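Amidohydrolase (Xanthomonas campestris pv. campestris, PDB 4DZH) is a zinc-dependent amidohydrolase that probably deaminates adenosine or related nucleosides such as 5'-methylthioadenosine. Local coordinates at residues A[289-294]-A[319-323]; A[76-81]-A[312-317]; A[226-232]-A[262-268]. One frame throughout, in Å; residues are numbered along the deposited sequence.

Interaction 1: residues A[289-294]-A[319-323]; sequences ESNLKL and ASNND. With MG (magnesium ion), chain B.
The carboxylate of E289 and the amide of N321 meet at a magnesium ion, their planes turned 46° against each other, so they neither stack nor lie flat together. Each presents one oxygen to the metal. E289 OE1 and N321 OD1 stand 3.0 Å apart, close for two oxygens, and explained by their shared cation. Above the amide plane of N321, not on a lone pair, the backbone N of D323 donates to the same OD1, closing an Asx turn. The site is six-coordinate: E289 OE1, N321 OD1, D323 OD1 and three waters, with E289 OE1 to magnesium at 2.0 Å. It ties helix 288-293 to the loop following strand 310-313 of the TIM barrel. E289 reaches it with an extended chain (chi2 -178°). Its second oxygen, OE2, is held by T332 and S328, while N321 ND2 bonds T315 O and E329.

One helical turn on, K293 lays its CD against the backbone of S320 and N321, while its NZ makes only a weak bond of 3.5 Å to N322 OD1. The stronger partners of K293 are D92, in a salt bridge, and Y403 of the second subunit, in a cation-pi contact. The cis peptide before N322 accompanies a tight local bond, N321 N to N322 OD1 at 2.7 Å. Between K293 NZ and A319 O a water bridges, accepting from NZ at 2.8 Å and donating to the carbonyl.

Interaction 2: residues A[76-81]-A[312-317]; sequences VNAHTH and AIGTDG. With ZN (zinc ion), chain E; ZN (zinc ion), chain F.
N77 leaves strand 69-80 with CG anti to the backbone N (chi1 -174°), which swings its amide across the start of the 314-317 loop. Beyond CB and CG, OD1 accepts from T315 N at 3.0 Å, the donor tilted 31° from the carbonyl plane, and lies near G314 CA. At the other branch ND2 donates to T315 OG1 at 2.9 Å; the bond is nearly straight (169°) and lies in the amide plane, while T315 CG2 packs against the same nitrogen. One amide therefore grips both backbone and side chain of T315. The segments run roughly the same way: A78 N to I313 O joins them where strand 310-313 ends, and D316 N to H79 O continues the contact in the loop beyond.

Next comes the metal centre characteristic of the amidohydrolase family. H79 and H81, the His-X-His motif ending the first barrel strand, bind one zinc ion through NE2, H81 at 2.0 Å. D316 OD1 joins them at 2.4 Å, near the plane of both rings at their edges, and OD2, also hydrogen-bonded by S290 OG, binds a second zinc ion. H228 and a water common to both metals complete the first zinc's ligands; H226 holds H79 ND1 and N139 O holds H81 ND1, fixing both rings. Strand 133-139 pairs in parallel with strand 69-80 through backbone bonds from N77 and T80, and helices 326-341 and 349-363 pack against I313.

Interaction 3: residues A[226-232]-A[262-268]; sequences HLHTHET and IAVHMTQ. With ZN (zinc ion), chain E.
The backbone oxygen of L227 is gripped by two donors from opposite faces of its carbonyl plane: V264 N at 2.9 Å, and T229 OG1 from the same strand. H230 O likewise receives Q268 N in its plane, with a weak additional bond from T267 N. The H230 ring also bonds this segment: ND1 donates to Q268 O at 2.7 Å, nearly in the ring plane. T267 OG1 lies 2.7 Å from E231 O, above its carbonyl plane, and also bonds S296 O.

Parallel bridges from H226-I262 to T229-H265 make these adjacent strands of the TIM barrel, and their C-terminal ends carry the zinc site. H228 NE2 binds one zinc ion at 2.2 Å, its ND1 being held by H201 O. The H265 ring lies rim to rim with that of H228, planes at 8°. It is sandwiched: V264 CG1 sits 3.6 Å above the centre of one face, while the E231 carboxylate stacks on the opposite face, planes 10° apart, with OE2 offset toward the rim. E231 gets there with CG anti to its backbone nitrogen (chi1 -179°) and an extended chain. At the ring edge, H265 NE2 stands 2.7 Å from the zinc-bound water.

All three contacts are largely buried, but only interaction 2 lies close to the centre of the chain (its centre about 4 Å away, against about 15 Å for the others), and only interaction 1 touches the second subunit. Interactions 2 and 3 share a zinc ion and its water: interaction 2 brings H79, H81 and D316, interaction 3 H228, and H79 CG packs 3.5 Å from V264 CG1. Interaction 3 is regular strand pairing with histidine chemistry at its end; interaction 2 relies on side-chain amide bonds from N77 beside its strands. Interaction 1 has oxygen ligands for magnesium, and S290 connects its helix to the zinc centre through D316.

Interaction 1: residues A[289-294]-A[319-323]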
loop_
_atom_site.group_PDB
_atom_site.type_symbol
_atom_site.label_atom_id
_atom_site.label_comp_id
_atom_site.label_asym_id
_atom_site.label_seq_id
_atom_site.Cartn_x
_atom_site.Cartn_y
_atom_site.Cartn_z
ATOM N N GLU A 289 3.585 -8.175 3.211
ATOM C CA GLU A 289 3.480 -7.115 4.197
ATOM C C GLU A 289 3.709 -7.637 5.615
ATOM O O GLU A 289 4.391 -6.938 6.427
ATOM C CB GLU A 289 2.153 -6.305 4.060
ATOM C CG GLU A 289 2.051 -5.595 2.683
ATOM C CD GLU A 289 0.825 -4.736 2.474
ATOM O OE1 GLU A 289 0.029 -4.548 3.445
ATOM O OE2 GLU A 289 0.712 -4.207 1.337
ATOM N N SER A 290 3.136 -8.804 5.929
ATOM C CA SER A 290 3.361 -9.428 7.224
ATOM C C SER A 290 4.846 -9.752 7.394
ATOM O O SER A 290 5.409 -9.490 8.471
ATOM C CB SER A 290 2.528 -10.688 7.355
ATOM O OG SER A 290 2.885 -11.405 8.536
ATOM N N ASN A 291 5.457 -10.308 6.338
ATOM C CA ASN A 291 6.882 -10.689 6.408
ATOM C C ASN A 291 7.748 -9.435 6.693
ATOM O O ASN A 291 8.726 -9.472 7.478
ATOM C CB ASN A 291 7.372 -11.310 5.096
ATOM C CG ASN A 291 6.757 -12.660 4.740
ATOM O OD1 ASN A 291 6.875 -13.094 3.586
ATOM N ND2 ASN A 291 6.103 -13.345 5.702
ATOM N N LEU A 292 7.447 -8.314 6.023
ATOM C CA LEU A 292 8.261 -7.152 6.225
ATOM C C LEU A 292 8.027 -6.613 7.633
ATOM O O LEU A 292 8.975 -6.288 8.354
ATOM C CB LEU A 292 7.943 -6.077 5.164
ATOM C CG LEU A 292 8.266 -6.404 3.713
ATOM C CD1 LEU A 292 7.786 -5.180 2.869
ATOM C CD2 LEU A 292 9.765 -6.540 3.563
ATOM N N LYS A 293 6.749 -6.532 8.046
ATOM C CA LYS A 293 6.405 -5.906 9.314
ATOM C C LYS A 293 6.970 -6.699 10.497
ATOM O O LYS A 293 7.378 -6.078 11.473
ATOM C CB LYS A 293 4.876 -5.795 9.428
ATOM C CG LYS A 293 4.356 -4.986 10.590
ATOM C CD LYS A 293 2.819 -4.769 10.433
ATOM C CE LYS A 293 2.248 -3.737 11.414
ATOM N NZ LYS A 293 2.141 -4.259 12.813
ATOM N N LEU A 294 7.042 -8.028 10.385
ATOM C CA LEU A 294 7.534 -8.862 11.490
ATOM C C LEU A 294 9.032 -9.085 11.352
ATOM O O LEU A 294 9.651 -9.792 12.164
ATOM C CB LEU A 294 6.803 -10.206 11.527
ATOM C CG LEU A 294 5.325 -10.064 11.937
ATOM C CD1 LEU A 294 4.574 -11.410 11.852
ATOM C CD2 LEU A 294 5.215 -9.422 13.305
ATOM N N ALA A 319 -3.286 -8.279 12.960
ATOM C CA ALA A 319 -2.341 -7.815 13.984
ATOM C C ALA A 319 -0.939 -7.762 13.394
ATOM O O ALA A 319 0.002 -7.323 14.081
ATOM C CB ALA A 319 -2.370 -8.730 15.217
ATOM N N SER A 320 -0.775 -8.217 12.155
ATOM C CA SER A 320 0.533 -8.060 11.471
ATOM C C SER A 320 0.364 -7.729 9.978
ATOM O O SER A 320 0.870 -8.447 9.103
ATOM C CB SER A 320 1.415 -9.281 11.660
ATOM O OG SER A 320 0.970 -10.403 10.930
ATOM N N ASN A 321 -0.393 -6.668 9.733
ATOM C CA ASN A 321 -0.513 -6.168 8.366
ATOM C C ASN A 321 -0.692 -4.665 8.258
ATOM O O ASN A 321 0.162 -4.012 7.662
ATOM C CB ASN A 321 -1.553 -6.990 7.545
ATOM C CG ASN A 321 -1.496 -6.651 6.060
ATOM O OD1 ASN A 321 -1.698 -5.483 5.663
ATOM N ND2 ASN A 321 -1.210 -7.644 5.239
ATOM N N ASN A 322 -1.768 -4.034 8.761
ATOM C CA ASN A 322 -2.828 -4.588 9.622
ATOM C C ASN A 322 -4.178 -4.570 8.906
ATOM O O ASN A 322 -5.246 -4.468 9.563
ATOM C CB ASN A 322 -2.910 -3.696 10.849
ATOM C CG ASN A 322 -1.763 -3.935 11.783
ATOM O OD1 ASN A 322 -1.056 -4.934 11.667
ATOM N ND2 ASN A 322 -1.547 -3.006 12.695
ATOM N N ASP A 323 -4.162 -4.611 7.568
ATOM C CA ASP A 323 -5.438 -4.663 6.828
ATOM C C ASP A 323 -5.559 -5.946 6.012
ATOM O O ASP A 323 -4.657 -6.802 5.989
ATOM C CB ASP A 323 -5.665 -3.426 5.979
ATOM C CG ASP A 323 -4.515 -3.143 5.024
ATOM O OD1 ASP A 323 -3.829 -4.110 4.623
ATOM O OD2 ASP A 323 -4.362 -1.976 4.601
HETATM MG MG MG B . -1.840 -4.253 4.124
HETATM O O HOH W 1 2.798 -6.727 13.873
HETATM O O HOH W 2 -1.172 -2.829 5.611
HETATM O O HOH W 3 -2.232 -2.535 2.916
HETATM O O HOH W 4 -2.431 -5.624 2.722
#

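Interaction 2: residues A[76-81]-A[312-317]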
loop_
_atom_site.group_PDB
_atom_site.type_symbol
_atom_site.label_atom_id
_atom_site.label_comp_id
_atom_site.label_asym_id
_atom_site.label_seq_id
_atom_site.Cartn_x
_atom_site.Cartn_y
_atom_site.Cartn_z
ATOM N N VAL A 76 -8.214 -13.689 -4.555
ATOM C CA VAL A 76 -8.171 -14.847 -3.680
ATOM C C VAL A 76 -7.085 -14.624 -2.649
ATOM O O VAL A 76 -5.873 -14.548 -2.988
ATOM C CB VAL A 76 -7.910 -16.124 -4.514
ATOM C CG1 VAL A 76 -7.733 -17.341 -3.588
ATOM C CG2 VAL A 76 -9.052 -16.365 -5.518
ATOM N N ASN A 77 -7.514 -14.385 -1.404
ATOM C CA ASN A 77 -6.583 -14.118 -0.332
ATOM C C ASN A 77 -6.183 -15.463 0.244
ATOM O O ASN A 77 -6.935 -16.076 0.990
ATOM C CB ASN A 77 -7.272 -13.234 0.741
ATOM C CG ASN A 77 -6.313 -12.782 1.853
ATOM O OD1 ASN A 77 -5.275 -13.443 2.153
ATOM N ND2 ASN A 77 -6.666 -11.680 2.532
ATOM N N ALA A 78 -4.995 -15.919 -0.124
ATOM C CA ALA A 78 -4.632 -17.319 0.093
ATOM C C ALA A 78 -4.015 -17.603 1.457
ATOM O O ALA A 78 -3.465 -18.717 1.663
ATOM C CB ALA A 78 -3.679 -17.773 -1.065
ATOM N N HIS A 79 -4.090 -16.658 2.409
ATOM C CA HIS A 79 -3.691 -16.939 3.791
ATOM C C HIS A 79 -4.288 -15.959 4.783
ATOM O O HIS A 79 -3.844 -14.825 4.878
ATOM C CB HIS A 79 -2.169 -16.902 3.965
ATOM C CG HIS A 79 -1.730 -17.332 5.337
ATOM N ND1 HIS A 79 -1.968 -18.601 5.822
ATOM C CD2 HIS A 79 -1.144 -16.651 6.353
ATOM C CE1 HIS A 79 -1.482 -18.702 7.050
ATOM N NE2 HIS A 79 -0.973 -17.533 7.404
ATOM N N THR A 80 -5.309 -16.407 5.521
ATOM C CA THR A 80 -5.941 -15.525 6.512
ATOM C C THR A 80 -6.047 -16.140 7.904
ATOM O O THR A 80 -6.100 -17.361 8.083
ATOM C CB THR A 80 -7.370 -15.094 6.077
ATOM O OG1 THR A 80 -8.167 -16.274 5.827
ATOM C CG2 THR A 80 -7.280 -14.263 4.781
ATOM N N HIS A 81 -6.115 -15.267 8.911
ATOM C CA HIS A 81 -6.522 -15.621 10.271
ATOM C C HIS A 81 -7.595 -14.590 10.598
ATOM O O HIS A 81 -7.352 -13.645 11.347
ATOM C CB HIS A 81 -5.355 -15.508 11.274
ATOM C CG HIS A 81 -4.124 -16.277 10.889
ATOM N ND1 HIS A 81 -4.107 -17.658 10.814
ATOM C CD2 HIS A 81 -2.874 -15.862 10.577
ATOM C CE1 HIS A 81 -2.897 -18.063 10.465
ATOM N NE2 HIS A 81 -2.139 -16.990 10.285
ATOM N N ALA A 312 0.787 -17.937 -4.884
ATOM C CA ALA A 312 -0.393 -17.166 -4.473
ATOM C C ALA A 312 -0.002 -16.059 -3.510
ATOM O O ALA A 312 1.144 -15.960 -3.050
ATOM C CB ALA A 312 -1.383 -18.121 -3.819
ATOM N N ILE A 313 -0.984 -15.195 -3.184
ATOM C CA ILE A 313 -0.745 -14.036 -2.347
ATOM C C ILE A 313 -1.783 -14.047 -1.227
ATOM O O ILE A 313 -2.949 -14.379 -1.451
ATOM C CB ILE A 313 -0.839 -12.732 -3.190
ATOM C CG1 ILE A 313 0.309 -12.684 -4.202
ATOM C CG2 ILE A 313 -0.790 -11.464 -2.280
ATOM C CD1 ILE A 313 0.224 -11.550 -5.213
ATOM N N GLY A 314 -1.321 -13.750 -0.022
ATOM C CA GLY A 314 -2.211 -13.667 1.130
ATOM C C GLY A 314 -1.801 -12.491 2.029
ATOM O O GLY A 314 -0.682 -11.939 1.940
ATOM N N THR A 315 -2.672 -12.110 2.948
ATOM C CA THR A 315 -2.436 -10.944 3.798
ATOM C C THR A 315 -1.928 -11.322 5.209
ATOM O O THR A 315 -1.382 -10.448 5.898
ATOM C CB THR A 315 -3.706 -10.032 3.955
ATOM O OG1 THR A 315 -4.785 -10.821 4.494
ATOM C CG2 THR A 315 -4.135 -9.392 2.597
ATOM N N ASP A 316 -2.176 -12.563 5.656
ATOM C CA ASP A 316 -2.004 -12.950 7.062
ATOM C C ASP A 316 -3.035 -12.172 7.861
ATOM O O ASP A 316 -4.020 -11.665 7.277
ATOM C CB ASP A 316 -0.536 -12.695 7.539
ATOM C CG ASP A 316 -0.036 -13.699 8.598
ATOM O OD1 ASP A 316 -0.629 -14.760 8.912
ATOM O OD2 ASP A 316 1.088 -13.382 9.052
ATOM N N GLY A 317 -2.838 -12.002 9.149
ATOM C CA GLY A 317 -3.860 -11.420 10.024
ATOM C C GLY A 317 -3.687 -9.931 10.289
ATOM O O GLY A 317 -2.614 -9.358 10.035
HETATM ZN ZN ZN E . -0.404 -17.063 9.338
HETATM ZN ZN ZN F . 1.411 -14.650 10.509
HETATM O O HOH W 5 -3.640 -15.614 -4.292
HETATM O O HOH W 6 -6.622 -12.464 8.251
HETATM O O HOH W 7 1.439 -16.366 9.797
HETATM O O HOH W 8 3.407 -14.604 11.270
#

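Interaction 3: residues A[226-232]-A[262-268]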
loop_
_atom_site.group_PDB
_atom_site.type_symbol
_atom_site.label_atom_id
_atom_site.label_comp_id
_atom_site.label_asym_id
_atom_site.label_seq_id
_atom_site.Cartn_x
_atom_site.Cartn_y
_atom_site.Cartn_z
ATOM N N HIS A 226 -2.454 -27.034 4.766
ATOM C CA HIS A 226 -2.141 -25.587 4.806
ATOM C C HIS A 226 -1.169 -25.317 5.962
ATOM O O HIS A 226 -1.577 -25.396 7.124
ATOM C CB HIS A 226 -3.473 -24.873 5.083
ATOM C CG HIS A 226 -3.404 -23.369 5.134
ATOM N ND1 HIS A 226 -4.544 -22.592 5.312
ATOM C CD2 HIS A 226 -2.371 -22.497 5.072
ATOM C CE1 HIS A 226 -4.208 -21.317 5.332
ATOM N NE2 HIS A 226 -2.894 -21.226 5.190
ATOM N N LEU A 227 0.094 -24.993 5.657
ATOM C CA LEU A 227 1.156 -25.004 6.668
ATOM C C LEU A 227 2.074 -23.786 6.612
ATOM O O LEU A 227 2.739 -23.542 5.590
ATOM C CB LEU A 227 1.999 -26.260 6.488
ATOM C CG LEU A 227 3.254 -26.447 7.331
ATOM C CD1 LEU A 227 2.847 -26.668 8.756
ATOM C CD2 LEU A 227 4.061 -27.681 6.824
ATOM N N HIS A 228 2.160 -23.033 7.707
ATOM C CA HIS A 228 3.244 -22.045 7.824
ATOM C C HIS A 228 4.596 -22.734 7.708
ATOM O O HIS A 228 4.915 -23.586 8.555
ATOM C CB HIS A 228 3.212 -21.304 9.163
ATOM C CG HIS A 228 1.950 -20.544 9.441
ATOM N ND1 HIS A 228 1.084 -20.927 10.438
ATOM C CD2 HIS A 228 1.472 -19.370 8.954
ATOM C CE1 HIS A 228 0.103 -20.046 10.527
ATOM N NE2 HIS A 228 0.308 -19.091 9.640
ATOM N N THR A 229 5.406 -22.359 6.719
ATOM C CA THR A 229 6.654 -23.098 6.446
ATOM C C THR A 229 7.845 -22.169 6.190
ATOM O O THR A 229 7.805 -21.324 5.283
ATOM C CB THR A 229 6.467 -23.992 5.208
ATOM O OG1 THR A 229 5.296 -24.806 5.345
ATOM C CG2 THR A 229 7.694 -24.936 4.986
ATOM N N HIS A 230 8.943 -22.331 6.944
ATOM C CA HIS A 230 10.151 -21.527 6.696
ATOM C C HIS A 230 9.888 -20.007 6.763
ATOM O O HIS A 230 10.414 -19.201 5.966
ATOM C CB HIS A 230 10.848 -21.900 5.365
ATOM C CG HIS A 230 11.666 -23.154 5.444
ATOM N ND1 HIS A 230 12.884 -23.272 4.811
ATOM C CD2 HIS A 230 11.431 -24.339 6.057
ATOM C CE1 HIS A 230 13.380 -24.479 5.051
ATOM N NE2 HIS A 230 12.517 -25.145 5.798
ATOM N N GLU A 231 9.080 -19.625 7.741
ATOM C CA GLU A 231 8.716 -18.243 7.909
ATOM C C GLU A 231 9.871 -17.401 8.476
ATOM O O GLU A 231 10.010 -16.213 8.188
ATOM C CB GLU A 231 7.458 -18.141 8.795
ATOM C CG GLU A 231 7.030 -16.676 8.969
ATOM C CD GLU A 231 5.762 -16.500 9.773
ATOM O OE1 GLU A 231 5.344 -17.469 10.427
ATOM O OE2 GLU A 231 5.178 -15.381 9.706
ATOM N N THR A 232 10.736 -18.023 9.298
ATOM C CA THR A 232 11.772 -17.240 9.956
ATOM C C THR A 232 13.100 -17.997 9.996
ATOM O O THR A 232 13.099 -19.234 9.926
ATOM C CB THR A 232 11.404 -16.837 11.413
ATOM O OG1 THR A 232 11.307 -17.995 12.241
ATOM C CG2 THR A 232 10.074 -16.076 11.485
ATOM N N ILE A 262 0.166 -26.516 0.746
ATOM C CA ILE A 262 0.149 -25.067 0.592
ATOM C C ILE A 262 1.131 -24.502 1.609
ATOM O O ILE A 262 0.838 -24.489 2.816
ATOM C CB ILE A 262 -1.270 -24.509 0.877
ATOM C CG1 ILE A 262 -2.344 -25.273 0.095
ATOM C CG2 ILE A 262 -1.291 -23.002 0.599
ATOM C CD1 ILE A 262 -3.801 -24.957 0.546
ATOM N N ALA A 263 2.306 -24.060 1.151
ATOM C CA ALA A 263 3.371 -23.647 2.047
ATOM C C ALA A 263 3.364 -22.139 2.193
ATOM O O ALA A 263 3.643 -21.409 1.240
ATOM C CB ALA A 263 4.729 -24.100 1.482
ATOM N N VAL A 264 3.088 -21.674 3.397
ATOM C CA VAL A 264 2.915 -20.228 3.607
ATOM C C VAL A 264 4.186 -19.551 4.112
ATOM O O VAL A 264 4.909 -20.088 4.972
ATOM C CB VAL A 264 1.765 -20.000 4.585
ATOM C CG1 VAL A 264 1.474 -18.489 4.721
ATOM C CG2 VAL A 264 0.515 -20.741 4.067
ATOM N N HIS A 265 4.500 -18.406 3.520
ATOM C CA HIS A 265 5.605 -17.510 3.921
ATOM C C HIS A 265 6.879 -17.803 3.167
ATOM O O HIS A 265 7.280 -17.070 2.274
ATOM C CB HIS A 265 5.817 -17.396 5.439
ATOM C CG HIS A 265 4.629 -16.823 6.176
ATOM N ND1 HIS A 265 4.100 -15.573 5.901
ATOM C CD2 HIS A 265 3.890 -17.324 7.201
ATOM C CE1 HIS A 265 3.081 -15.333 6.717
ATOM N NE2 HIS A 265 2.917 -16.391 7.498
ATOM N N MET A 266 7.514 -18.892 3.561
ATOM C CA MET A 266 8.635 -19.421 2.790
ATOM C C MET A 266 9.686 -18.330 2.522
ATOM O O MET A 266 10.120 -18.163 1.363
ATOM C CB MET A 266 8.085 -20.078 1.501
ATOM C CG MET A 266 7.199 -21.313 1.730
ATOM S SD MET A 266 8.222 -22.765 2.109
ATOM C CE MET A 266 8.288 -23.517 0.460
ATOM N N THR A 267 10.094 -17.588 3.564
ATOM C CA THR A 267 11.095 -16.515 3.454
ATOM C C THR A 267 12.522 -17.029 3.458
ATOM O O THR A 267 13.420 -16.425 2.867
ATOM C CB THR A 267 11.014 -15.470 4.583
ATOM O OG1 THR A 267 11.270 -16.086 5.834
ATOM C CG2 THR A 267 9.614 -14.783 4.632
ATOM N N GLN A 268 12.730 -18.128 4.163
ATOM C CA GLN A 268 14.060 -18.717 4.290
ATOM C C GLN A 268 14.163 -19.909 3.315
ATOM O O GLN A 268 13.711 -21.005 3.673
ATOM C CB GLN A 268 14.228 -19.242 5.707
ATOM C CG GLN A 268 13.959 -18.255 6.849
ATOM C CD GLN A 268 14.832 -17.027 6.789
ATOM O OE1 GLN A 268 16.053 -17.109 6.944
ATOM N NE2 GLN A 268 14.223 -15.881 6.567
HETATM ZN ZN ZN E . -0.404 -17.063 9.338
HETATM O O HOH W 7 1.439 -16.366 9.797
#